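Local coordinates for siroheme decarboxylase (Hydrogenobacter thermophilus, PDB 4CH7), which catalyses the decarboxylation of siroheme to 12,18-didecarboxysiroheme, a step of heme d1 biosynthesis, at residues A[237-242]-A[292-297]. Sequence-based numbering, arbitrary orientation.
Sequences SVWEVP and ETISRE
The indole of Trp239 meets Ile294 of helix 284-297 with its six-membered ring. CG2 of Ile294 sits over one face of that ring, a CH-pi contact 4.1 Å from the ring centroid and 28° off the normal. The closest atoms are CH2 of Trp239 and CG2 of Ile294, at 3.6 Å. The side chains cross at about a right angle. In Ile294, CG2 lies anti to the backbone N, which turns this methyl to the ring. Ser295 adds a looser contact: its backbone N approaches CZ3 of Trp239 obliquely at 4.0 Å, and its CB is 4.2 Å from CZ3. Its hydroxyl hydrogen-bonds to O of Leu300. The contact packs the helix against strand 233-239 in the second AsnC-like domain, a ferredoxin-like alpha/beta unit whose strands join those of the first in a closed eight-stranded barrel. The pyrrole side is tied to its own strand: NE1 of Trp239 donates to OG of Ser237 at 2.8 Å, with an N-H...O angle of 157°. This oxygen lies 14° out of the ring plane, so the bond helps set the indole's rotation. Ser237 OG is also hydrogen-bonded to O of Ala277. Tyr303 stacks on Trp239, and Met279 touches Trp239 and Ile294.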
loop_
_atom_site.group_PDB
_atom_site.type_symbol
_atom_site.label_atom_id
_atom_site.label_comp_id
_atom_site.label_asym_id
_atom_site.label_seq_id
_atom_site.Cartn_x
_atom_site.Cartn_y
_atom_site.Cartn_z
ATOM N N SER A 237 10.935 -8.996 -8.978
ATOM C CA SER A 237 12.354 -9.225 -9.211
ATOM C C SER A 237 13.125 -8.703 -8.007
ATOM O O SER A 237 12.907 -7.575 -7.561
ATOM C CB SER A 237 12.818 -8.527 -10.487
ATOM O OG SER A 237 12.811 -7.122 -10.330
ATOM N N VAL A 238 14.004 -9.534 -7.459
ATOM C CA VAL A 238 14.814 -9.124 -6.318
ATOM C C VAL A 238 16.291 -9.102 -6.699
ATOM O O VAL A 238 16.775 -9.999 -7.386
ATOM C CB VAL A 238 14.563 -10.015 -5.081
ATOM C CG1 VAL A 238 13.125 -9.865 -4.614
ATOM C CG2 VAL A 238 14.872 -11.471 -5.388
ATOM N N TRP A 239 16.999 -8.064 -6.264
ATOM C CA TRP A 239 18.374 -7.852 -6.697
ATOM C C TRP A 239 19.306 -7.564 -5.528
ATOM O O TRP A 239 18.930 -6.882 -4.572
ATOM C CB TRP A 239 18.430 -6.686 -7.689
ATOM C CG TRP A 239 17.470 -6.834 -8.834
ATOM C CD1 TRP A 239 16.130 -6.581 -8.819
ATOM C CD2 TRP A 239 17.782 -7.267 -10.164
ATOM N NE1 TRP A 239 15.588 -6.836 -10.057
ATOM C CE2 TRP A 239 16.582 -7.259 -10.901
ATOM C CE3 TRP A 239 18.959 -7.661 -10.805
ATOM C CZ2 TRP A 239 16.529 -7.632 -12.248
ATOM C CZ3 TRP A 239 18.904 -8.035 -12.137
ATOM C CH2 TRP A 239 17.700 -8.016 -12.844
ATOM N N GLU A 240 20.524 -8.091 -5.606
ATOM C CA GLU A 240 21.568 -7.702 -4.669
ATOM C C GLU A 240 22.429 -6.631 -5.322
ATOM O O GLU A 240 23.144 -6.898 -6.291
ATOM C CB GLU A 240 22.421 -8.900 -4.262
ATOM C CG GLU A 240 23.509 -8.560 -3.254
ATOM C CD GLU A 240 24.279 -9.780 -2.798
ATOM O OE1 GLU A 240 23.691 -10.882 -2.777
ATOM O OE2 GLU A 240 25.474 -9.637 -2.469
ATOM N N VAL A 241 22.342 -5.414 -4.796
ATOM C CA VAL A 241 23.020 -4.268 -5.381
ATOM C C VAL A 241 23.829 -3.543 -4.314
ATOM O O VAL A 241 23.335 -3.327 -3.207
ATOM C CB VAL A 241 22.006 -3.280 -5.996
ATOM C CG1 VAL A 241 22.722 -2.138 -6.704
ATOM C CG2 VAL A 241 21.077 -3.997 -6.955
ATOM N N PRO A 242 25.084 -3.181 -4.634
ATOM C CA PRO A 242 25.850 -2.311 -3.733
ATOM C C PRO A 242 25.110 -0.994 -3.508
ATOM O O PRO A 242 24.701 -0.353 -4.476
ATOM C CB PRO A 242 27.164 -2.075 -4.495
ATOM C CG PRO A 242 26.899 -2.513 -5.919
ATOM C CD PRO A 242 25.875 -3.603 -5.803
ATOM N N GLU A 292 17.465 -10.318 -17.546
ATOM C CA GLU A 292 18.783 -10.674 -18.073
ATOM C C GLU A 292 19.524 -9.463 -18.645
ATOM O O GLU A 292 20.738 -9.334 -18.480
ATOM C CB GLU A 292 18.661 -11.767 -19.144
ATOM C CG GLU A 292 18.317 -13.158 -18.610
ATOM C CD GLU A 292 18.010 -14.151 -19.718
ATOM O OE1 GLU A 292 17.769 -13.717 -20.864
ATOM O OE2 GLU A 292 18.013 -15.369 -19.442
ATOM N N THR A 293 18.786 -8.586 -19.321
ATOM C CA THR A 293 19.347 -7.356 -19.876
ATOM C C THR A 293 19.902 -6.473 -18.761
ATOM O O THR A 293 21.053 -6.034 -18.814
ATOM C CB THR A 293 18.287 -6.562 -20.661
ATOM O OG1 THR A 293 17.682 -7.406 -21.649
ATOM C CG2 THR A 293 18.916 -5.355 -21.340
ATOM N N ILE A 294 19.063 -6.216 -17.760
ATOM C CA ILE A 294 19.446 -5.444 -16.583
ATOM C C ILE A 294 20.661 -6.057 -15.894
ATOM O O ILE A 294 21.609 -5.352 -15.545
ATOM C CB ILE A 294 18.275 -5.349 -15.583
ATOM C CG1 ILE A 294 17.166 -4.461 -16.147
ATOM C CG2 ILE A 294 18.747 -4.813 -14.240
ATOM C CD1 ILE A 294 15.897 -4.464 -15.330
ATOM N N SER A 295 20.622 -7.372 -15.708
ATOM C CA SER A 295 21.734 -8.113 -15.122
ATOM C C SER A 295 23.019 -7.895 -15.919
ATOM O O SER A 295 24.102 -7.769 -15.347
ATOM C CB SER A 295 21.399 -9.605 -15.068
ATOM O OG SER A 295 22.480 -10.361 -14.560
ATOM N N ARG A 296 22.882 -7.841 -17.241
ATOM C CA ARG A 296 24.016 -7.672 -18.143
ATOM C C ARG A 296 24.583 -6.255 -18.100
ATOM O O ARG A 296 25.767 -6.056 -17.822
ATOM C CB ARG A 296 23.597 -8.018 -19.575
ATOM C CG ARG A 296 24.667 -7.762 -20.626
ATOM C CD ARG A 296 24.148 -8.024 -22.036
ATOM N NE ARG A 296 23.536 -9.344 -22.165
ATOM C CZ ARG A 296 22.230 -9.549 -22.304
ATOM N NH1 ARG A 296 21.395 -8.520 -22.339
ATOM N NH2 ARG A 296 21.754 -10.782 -22.410
ATOM N N GLU A 297 23.729 -5.274 -18.375
ATOM C CA GLU A 297 24.160 -3.884 -18.490
ATOM C C GLU A 297 24.627 -3.288 -17.160
ATOM O O GLU A 297 25.450 -2.370 -17.139
ATOM C CB GLU A 297 23.038 -3.030 -19.094
#